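Local coordinates for protein triacylglycerol lipase (Yarrowia lipolytica, PDB 3O0D) that probably hydrolyses the ester bonds of triacylglycerols, as an extracellular lipase of the alpha/beta-hydrolase fold, at residues I27-G32 against T159-G164; W200-F205 against E209-S214. All blocks are in the same frame, centred on the assembly; numbering follows the deposited sequence.

Contact 1. Residues I27-G32 against T159-G164; sequences IGYCVG and TGHSLG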
ATOM      1  N   ILE A  27       9.008  -4.152  -7.945  1.00  8.99           N
ATOM      2  CA  ILE A  27       9.513  -5.500  -8.110  1.00  8.59           C
ATOM      3  C   ILE A  27       8.361  -6.576  -8.006  1.00  8.45           C
ATOM      4  O   ILE A  27       8.519  -7.711  -8.530  1.00 11.43           O
ATOM      5  CB  ILE A  27      10.719  -5.714  -7.108  1.00  9.00           C
ATOM      6  CG1 ILE A  27      11.840  -4.805  -7.628  1.00  8.46           C
ATOM      7  CG2 ILE A  27      11.241  -7.231  -7.132  1.00  9.66           C
ATOM      8  CD1 ILE A  27      12.901  -4.581  -6.455  1.00 10.87           C
ATOM      9  N   GLY A  28       7.266  -6.212  -7.427  1.00 10.87           N
ATOM     10  CA  GLY A  28       6.114  -7.128  -7.274  1.00 13.43           C
ATOM     11  C   GLY A  28       5.601  -7.448  -8.671  1.00 11.73           C
ATOM     12  O   GLY A  28       5.041  -8.551  -8.858  1.00 10.95           O
ATOM     13  N   TYR A  29       5.843  -6.586  -9.653  1.00 10.60           N
ATOM     14  CA  TYR A  29       5.418  -6.864 -11.018  1.00 11.20           C
ATOM     15  C   TYR A  29       6.371  -7.798 -11.777  1.00 11.80           C
ATOM     16  O   TYR A  29       6.097  -8.174 -12.860  1.00 15.66           O
ATOM     17  CB  TYR A  29       5.121  -5.556 -11.779  1.00  9.01           C
ATOM     18  CG  TYR A  29       3.966  -4.786 -11.191  1.00 10.81           C
ATOM     19  CD1 TYR A  29       2.702  -5.040 -11.599  1.00 10.45           C
ATOM     20  CD2 TYR A  29       4.131  -3.813 -10.254  1.00 10.16           C
ATOM     21  CE1 TYR A  29       1.652  -4.389 -11.098  1.00 12.42           C
ATOM     22  CE2 TYR A  29       3.092  -3.145  -9.754  1.00  8.80           C
ATOM     23  CZ  TYR A  29       1.795  -3.449 -10.171  1.00 11.28           C
ATOM     24  OH  TYR A  29       0.684  -2.808  -9.702  1.00 11.89           O
ATOM     25  N   CYS A  30       7.477  -8.180 -11.143  1.00 11.80           N
ATOM     26  CA  CYS A  30       8.384  -9.217 -11.644  1.00 11.89           C
ATOM     27  C   CYS A  30       7.915 -10.653 -11.249  1.00 12.45           C
ATOM     28  O   CYS A  30       8.673 -11.601 -11.558  1.00 15.61           O
ATOM     29  CB  CYS A  30       9.878  -8.995 -11.220  1.00 12.27           C
ATOM     30  SG  CYS A  30      10.474  -7.387 -11.921  1.00 18.76           S
ATOM     31  N   VAL A  31       6.807 -10.770 -10.523  1.00 13.56           N
ATOM     32  CA  VAL A  31       6.227 -12.048 -10.127  1.00 15.81           C
ATOM     33  C   VAL A  31       5.056 -12.266 -11.052  1.00 17.56           C
ATOM     34  O   VAL A  31       4.149 -11.437 -11.191  1.00 19.89           O
ATOM     35  CB  VAL A  31       5.694 -11.989  -8.693  1.00 15.09           C
ATOM     36  CG1 VAL A  31       5.154 -13.376  -8.254  1.00 13.75           C
ATOM     37  CG2 VAL A  31       6.869 -11.651  -7.763  1.00 18.08           C
ATOM     38  N   GLY A  32       5.115 -13.408 -11.678  1.00 19.67           N
ATOM     39  CA  GLY A  32       3.960 -13.779 -12.520  1.00 23.75           C
ATOM     40  C   GLY A  32       4.417 -14.432 -13.778  1.00 24.57           C
ATOM     41  O   GLY A  32       5.583 -14.804 -13.920  1.00 22.07           O
ATOM     42  N   THR A 159       4.413  -3.565   1.744  1.00  9.62           N
ATOM     43  CA  THR A 159       4.199  -2.501   0.718  1.00  9.88           C
ATOM     44  C   THR A 159       3.482  -3.053  -0.504  1.00 10.99           C
ATOM     45  O   THR A 159       3.478  -4.222  -0.766  1.00 11.04           O
ATOM     46  CB  THR A 159       5.543  -1.752   0.377  1.00 11.90           C
ATOM     47  OG1 THR A 159       5.254  -0.586  -0.441  1.00 13.21           O
ATOM     48  CG2 THR A 159       6.439  -2.624  -0.363  1.00 12.13           C
ATOM     49  N   GLY A 160       2.835  -2.157  -1.215  1.00  9.85           N
ATOM     50  CA  GLY A 160       2.229  -2.626  -2.507  1.00 11.76           C
ATOM     51  C   GLY A 160       1.681  -1.402  -3.207  1.00  8.79           C
ATOM     52  O   GLY A 160       1.309  -0.390  -2.598  1.00  8.21           O
ATOM     53  N   HIS A 161       1.508  -1.623  -4.536  1.00 10.31           N
ATOM     54  CA  HIS A 161       0.932  -0.571  -5.422  1.00 10.00           C
ATOM     55  C   HIS A 161      -0.441  -1.025  -5.916  1.00  9.00           C
ATOM     56  O   HIS A 161      -0.660  -2.207  -6.016  1.00 10.32           O
ATOM     57  CB  HIS A 161       1.902  -0.421  -6.563  1.00 10.35           C
ATOM     58  CG  HIS A 161       1.343   0.337  -7.763  1.00  8.84           C
ATOM     59  ND1 HIS A 161       1.147   1.714  -7.816  1.00 12.75           N
ATOM     60  CD2 HIS A 161       0.885  -0.184  -8.939  1.00  7.65           C
ATOM     61  CE1 HIS A 161       0.632   2.022  -9.010  1.00  7.67           C
ATOM     62  NE2 HIS A 161       0.484   0.888  -9.696  1.00 14.06           N
ATOM     63  N   SER A 162      -1.354  -0.062  -5.980  1.00  7.83           N
ATOM     64  CA  SER A 162      -2.732  -0.323  -6.550  1.00  9.82           C
ATOM     65  C   SER A 162      -3.458  -1.315  -5.649  1.00 12.54           C
ATOM     66  O   SER A 162      -3.580  -1.087  -4.492  1.00 11.40           O
ATOM     67  CB  SER A 162      -2.531  -0.890  -7.960  1.00 12.29           C
ATOM     68  OG  SER A 162      -3.813  -0.616  -8.671  1.00 11.83           O
ATOM     69  N   LEU A 163      -4.077  -2.376  -6.197  1.00 12.40           N
ATOM     70  CA  LEU A 163      -4.786  -3.311  -5.309  1.00 14.22           C
ATOM     71  C   LEU A 163      -3.781  -3.906  -4.257  1.00 12.67           C
ATOM     72  O   LEU A 163      -4.211  -4.219  -3.132  1.00 13.14           O
ATOM     73  CB  LEU A 163      -5.407  -4.406  -6.193  1.00 15.89           C
ATOM     74  CG  LEU A 163      -6.209  -5.443  -5.386  1.00 15.58           C
ATOM     75  CD1 LEU A 163      -7.404  -4.760  -4.672  1.00 16.11           C
ATOM     76  CD2 LEU A 163      -6.559  -6.607  -6.338  1.00 17.22           C
ATOM     77  N   GLY A 164      -2.513  -4.103  -4.690  1.00 12.48           N
ATOM     78  CA  GLY A 164      -1.422  -4.458  -3.727  1.00 12.61           C
ATOM     79  C   GLY A 164      -1.371  -3.518  -2.539  1.00 12.82           C
ATOM     80  O   GLY A 164      -1.063  -3.944  -1.423  1.00 11.80           O
TER
HETATM   81  O   HOH W   1      -1.527  -4.150  -8.560  1.00 26.32           O

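Contact 2. Residues W200-F205 against E209-S214; sequences WVDKLF and ENPDVS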
ATOM      1  N   TRP A 200     -10.710   4.063  13.044  1.00 16.07           N
ATOM      2  CA  TRP A 200     -10.161   3.047  13.864  1.00 18.46           C
ATOM      3  C   TRP A 200      -8.695   2.800  13.467  1.00 18.74           C
ATOM      4  O   TRP A 200      -7.802   2.732  14.343  1.00 19.36           O
ATOM      5  CB  TRP A 200     -11.023   1.801  13.776  1.00 19.49           C
ATOM      6  CG  TRP A 200     -10.368   0.564  14.429  1.00 20.73           C
ATOM      7  CD1 TRP A 200     -10.313   0.296  15.786  1.00 23.73           C
ATOM      8  CD2 TRP A 200      -9.751  -0.518  13.792  1.00 20.42           C
ATOM      9  NE1 TRP A 200      -9.684  -0.876  16.004  1.00 26.45           N
ATOM     10  CE2 TRP A 200      -9.311  -1.404  14.805  1.00 25.34           C
ATOM     11  CE3 TRP A 200      -9.494  -0.850  12.457  1.00 26.12           C
ATOM     12  CZ2 TRP A 200      -8.666  -2.613  14.514  1.00 26.13           C
ATOM     13  CZ3 TRP A 200      -8.839  -2.034  12.178  1.00 26.23           C
ATOM     14  CH2 TRP A 200      -8.416  -2.899  13.201  1.00 28.30           C
ATOM     15  N   VAL A 201      -8.443   2.732  12.136  1.00 16.98           N
ATOM     16  CA  VAL A 201      -7.068   2.633  11.596  1.00 16.99           C
ATOM     17  C   VAL A 201      -6.244   3.840  12.101  1.00 14.93           C
ATOM     18  O   VAL A 201      -5.080   3.636  12.510  1.00 17.53           O
ATOM     19  CB  VAL A 201      -7.095   2.579  10.097  1.00 17.04           C
ATOM     20  CG1 VAL A 201      -5.609   2.769   9.527  1.00 14.63           C
ATOM     21  CG2 VAL A 201      -7.663   1.213   9.663  1.00 14.12           C
ATOM     22  N   ASP A 202      -6.784   5.041  12.119  1.00 15.14           N
ATOM     23  CA  ASP A 202      -6.006   6.222  12.569  1.00 16.21           C
ATOM     24  C   ASP A 202      -5.674   6.017  14.085  1.00 19.40           C
ATOM     25  O   ASP A 202      -4.589   6.279  14.537  1.00 15.75           O
ATOM     26  CB  ASP A 202      -6.769   7.509  12.396  1.00 16.25           C
ATOM     27  CG  ASP A 202      -6.717   8.082  10.981  1.00 18.75           C
ATOM     28  OD1 ASP A 202      -6.015   7.449  10.123  1.00 19.77           O
ATOM     29  OD2 ASP A 202      -7.431   9.099  10.690  1.00 18.82           O
ATOM     30  N   LYS A 203      -6.661   5.558  14.876  1.00 20.44           N
ATOM     31  CA  LYS A 203      -6.338   5.323  16.286  1.00 21.62           C
ATOM     32  C   LYS A 203      -5.267   4.272  16.442  1.00 19.62           C
ATOM     33  O   LYS A 203      -4.391   4.408  17.295  1.00 21.98           O
ATOM     34  CB  LYS A 203      -7.625   4.889  17.028  1.00 21.36           C
ATOM     35  CG  LYS A 203      -8.611   5.985  17.147  1.00 26.30           C
ATOM     36  CD  LYS A 203      -9.867   5.556  18.015  1.00 31.31           C
ATOM     37  CE  LYS A 203     -11.137   6.170  17.447  1.00 38.42           C
ATOM     38  NZ  LYS A 203     -12.368   6.315  18.368  1.00 39.05           N
ATOM     39  N   LEU A 204      -5.331   3.202  15.633  1.00 19.57           N
ATOM     40  CA  LEU A 204      -4.480   2.065  15.729  1.00 19.58           C
ATOM     41  C   LEU A 204      -3.063   2.527  15.400  1.00 20.36           C
ATOM     42  O   LEU A 204      -2.096   2.208  16.102  1.00 19.24           O
ATOM     43  CB  LEU A 204      -4.943   0.919  14.825  1.00 19.88           C
ATOM     44  CG  LEU A 204      -4.229  -0.409  14.747  1.00 22.29           C
ATOM     45  CD1 LEU A 204      -4.386  -1.264  16.063  1.00 22.29           C
ATOM     46  CD2 LEU A 204      -4.745  -1.235  13.611  1.00 24.93           C
ATOM     47  N   PHE A 205      -2.923   3.301  14.320  1.00 18.03           N
ATOM     48  CA  PHE A 205      -1.548   3.629  13.895  1.00 19.64           C
ATOM     49  C   PHE A 205      -1.012   4.921  14.406  1.00 20.22           C
ATOM     50  O   PHE A 205       0.226   5.045  14.487  1.00 22.39           O
ATOM     51  CB  PHE A 205      -1.430   3.651  12.325  1.00 20.16           C
ATOM     52  CG  PHE A 205      -1.256   2.298  11.740  1.00 18.87           C
ATOM     53  CD1 PHE A 205       0.019   1.738  11.573  1.00 18.40           C
ATOM     54  CD2 PHE A 205      -2.346   1.529  11.360  1.00 17.96           C
ATOM     55  CE1 PHE A 205       0.195   0.465  11.053  1.00 18.52           C
ATOM     56  CE2 PHE A 205      -2.182   0.305  10.822  1.00 19.04           C
ATOM     57  CZ  PHE A 205      -0.911  -0.263  10.640  1.00 20.70           C
ATOM     58  N   GLU A 209      -7.875  10.057  16.824  1.00 25.21           N
ATOM     59  CA  GLU A 209      -8.538  10.550  15.625  1.00 25.43           C
ATOM     60  C   GLU A 209      -7.953  11.875  15.235  1.00 24.69           C
ATOM     61  O   GLU A 209      -7.292  12.540  16.028  1.00 25.54           O
ATOM     62  CB  GLU A 209     -10.070  10.633  15.726  1.00 24.91           C
ATOM     63  CG  GLU A 209     -10.707   9.289  15.986  1.00 29.38           C
ATOM     64  CD  GLU A 209     -12.245   9.283  15.787  1.00 34.11           C
ATOM     65  OE1 GLU A 209     -12.843  10.297  15.373  1.00 34.11           O
ATOM     66  OE2 GLU A 209     -12.859   8.225  16.036  1.00 37.11           O
ATOM     67  N   ASN A 210      -8.119  12.199  13.963  1.00 24.13           N
ATOM     68  CA  ASN A 210      -7.623  13.418  13.387  1.00 24.70           C
ATOM     69  C   ASN A 210      -6.143  13.685  13.808  1.00 22.11           C
ATOM     70  O   ASN A 210      -5.835  14.783  14.348  1.00 23.73           O
ATOM     71  CB  ASN A 210      -8.572  14.604  13.601  1.00 26.24           C
ATOM     72  CG  ASN A 210      -8.194  15.813  12.719  1.00 32.01           C
ATOM     73  OD1 ASN A 210      -7.598  15.638  11.615  1.00 37.19           O
ATOM     74  ND2 ASN A 210      -8.504  17.040  13.200  1.00 33.06           N
ATOM     75  N   PRO A 211      -5.263  12.705  13.541  1.00 19.72           N
ATOM     76  CA  PRO A 211      -3.836  12.740  13.946  1.00 17.98           C
ATOM     77  C   PRO A 211      -3.024  13.765  13.143  1.00 19.13           C
ATOM     78  O   PRO A 211      -3.344  14.075  11.988  1.00 18.49           O
ATOM     79  CB  PRO A 211      -3.324  11.362  13.649  1.00 19.81           C
ATOM     80  CG  PRO A 211      -4.221  10.884  12.456  1.00 18.24           C
ATOM     81  CD  PRO A 211      -5.599  11.429  12.867  1.00 19.92           C
ATOM     82  N   ASP A 212      -1.996  14.273  13.779  1.00 17.83           N
ATOM     83  CA  ASP A 212      -1.031  15.155  13.118  1.00 17.00           C
ATOM     84  C   ASP A 212      -0.088  14.188  12.352  1.00 14.18           C
ATOM     85  O   ASP A 212       0.710  13.418  12.929  1.00 15.07           O
ATOM     86  CB  ASP A 212      -0.323  16.037  14.170  1.00 17.47           C
ATOM     87  CG  ASP A 212       0.837  16.837  13.590  1.00 20.27           C
ATOM     88  OD1 ASP A 212       1.107  16.811  12.325  1.00 16.94           O
ATOM     89  OD2 ASP A 212       1.548  17.406  14.434  1.00 20.23           O
ATOM     90  N   VAL A 213      -0.183  14.242  11.023  1.00 13.00           N
ATOM     91  CA  VAL A 213       0.603  13.331  10.157  1.00 12.51           C
ATOM     92  C   VAL A 213       1.469  14.182   9.227  1.00 12.02           C
ATOM     93  O   VAL A 213       1.785  13.750   8.095  1.00 13.26           O
ATOM     94  CB  VAL A 213      -0.306  12.328   9.344  1.00 13.41           C
ATOM     95  CG1 VAL A 213      -1.015  11.333  10.370  1.00 15.30           C
ATOM     96  CG2 VAL A 213      -1.363  13.041   8.514  1.00 13.09           C
ATOM     97  N   SER A 214       1.943  15.311   9.715  1.00 12.18           N
ATOM     98  CA  SER A 214       2.742  16.244   8.919  1.00 12.02           C
ATOM     99  C   SER A 214       4.220  15.840   8.836  1.00 11.96           C
ATOM    100  O   SER A 214       4.929  16.368   8.033  1.00 13.06           O
ATOM    101  CB  SER A 214       2.646  17.645   9.490  1.00 13.63           C
ATOM    102  OG  SER A 214       3.194  17.672  10.775  1.00 15.25           O
TER
HETATM  103  O   HOH W   2      -9.131  10.041  12.388  1.00 20.93           O

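Contact 1. Residues I27-G32 against T159-G164
Tyr29 drives its phenol ring end-on against the rim of the His161 imidazole, so that the two side chains cross at about a right angle. Neither ring lies over the other's face: the centroids are 5.8 Å apart and the planes are inclined at 65°. Tyr29 CG stands anti to its own carbonyl carbon (chi1 -64°), which aims the ring from the loop after helix 12-27 at the end of strand 155-161. The phenol oxygen comes to the edge of the imidazole near its plane, but so close in the model that the detail of this approach is doubtful. Water 1 bridges the segments, lying 2.8 Å from Tyr29 OH, while its bond to the backbone His161 O is weak. Ser162 follows at a sharp strand-to-helix turn whose GxSxG sequence matches the nucleophile elbow of lipases. Its CB lies over one face of His161, 3.6 Å above the ring plane and offset toward the rim, and its OG is hydrogen-bonded to His289, consistent with a Ser-His-Asp triad completed by Asp230. The glycines suit the tightness of this turn, since a CB on Gly160 would run into Gly164 O. Leu91 of helix 91-100 touches both Tyr29 and Ser162. With a phenylalanine at Tyr29 the ring could remain, but water 1 would probably lose its phenol partner and keep across this contact only its weak bond to His161 O. The chemistry is thus that of a buried polar junction, in which a phenol and a water lie next to the probable nucleophile, Tyr29 OH 4.1 Å from Ser162 CB, while Ser162 OG remains engaged with His289.

Contact 2. Residues W200-F205 against E209-S214
A local helix-to-loop contact of the alpha/beta-hydrolase fold, partly buried, with 202 Å² of surface covered in all, counting both sides, joins helix 195-206 to the chain that leaves it on the way to strand 222-227. The backbone turns back after the helix, leaving the CA atoms of Lys203 and Glu209 5.7 Å apart. At the outer margin these two side chains form a salt bridge, Lys203 NZ to Glu209 OE2 at 3.1 Å. A bend in the lysine chain (chi3 -143°) lays its aliphatic end beside the glutamate, and Lys203 CE comes 3.5 Å from Glu209 CG. The other carboxylate oxygen has a partner elsewhere in the fold: Glu209 OE1 is hydrogen-bonded to Tyr2 OH. Deeper in, the side chain of Asp202 crosses that of Pro211 at about a right angle, Asp202 OD2 lying 3.7 Å from Pro211 CD. This buried acid is well supplied with donors. Its OD1 takes the backbone N-H of Ser245, and its OD2 accepts a hydrogen bond from water 2, at 2.6 Å. The same water accepts from Asn210 N at 2.9 Å, tying the helix to the returning backbone where no direct hydrogen bond links the segments. Beyond Pro211, Asp212 folds the loop into an Asx turn, and Gln266 NE2 adds a bond to its OD1. Ser214 N lies 3.1 Å from Asp212 OD1 and meets it nearly end-on. Ser214 OG donates to the syn lone pair of Asp212 OD1 at 2.7 Å.

The two contacts follow one another along the chain, contact 1 closing before contact 2 opens, and lie on opposite sides of the chain's centre. Their own centres are 26 Å apart, and their nearest atoms, about 11 Å apart, do not touch. Helix 163-177 connects them: it starts from the elbow in contact 1, and its later residues Ile173 and Lys176 pack against helix 195-206 of contact 2. The central sheet is a second link, since strand 155-161 and strand 222-227, which follows the loop of contact 2, are separated in it by strand 183-187 alone. One contact thus borders the probable active site, the other a peripheral helix-loop return.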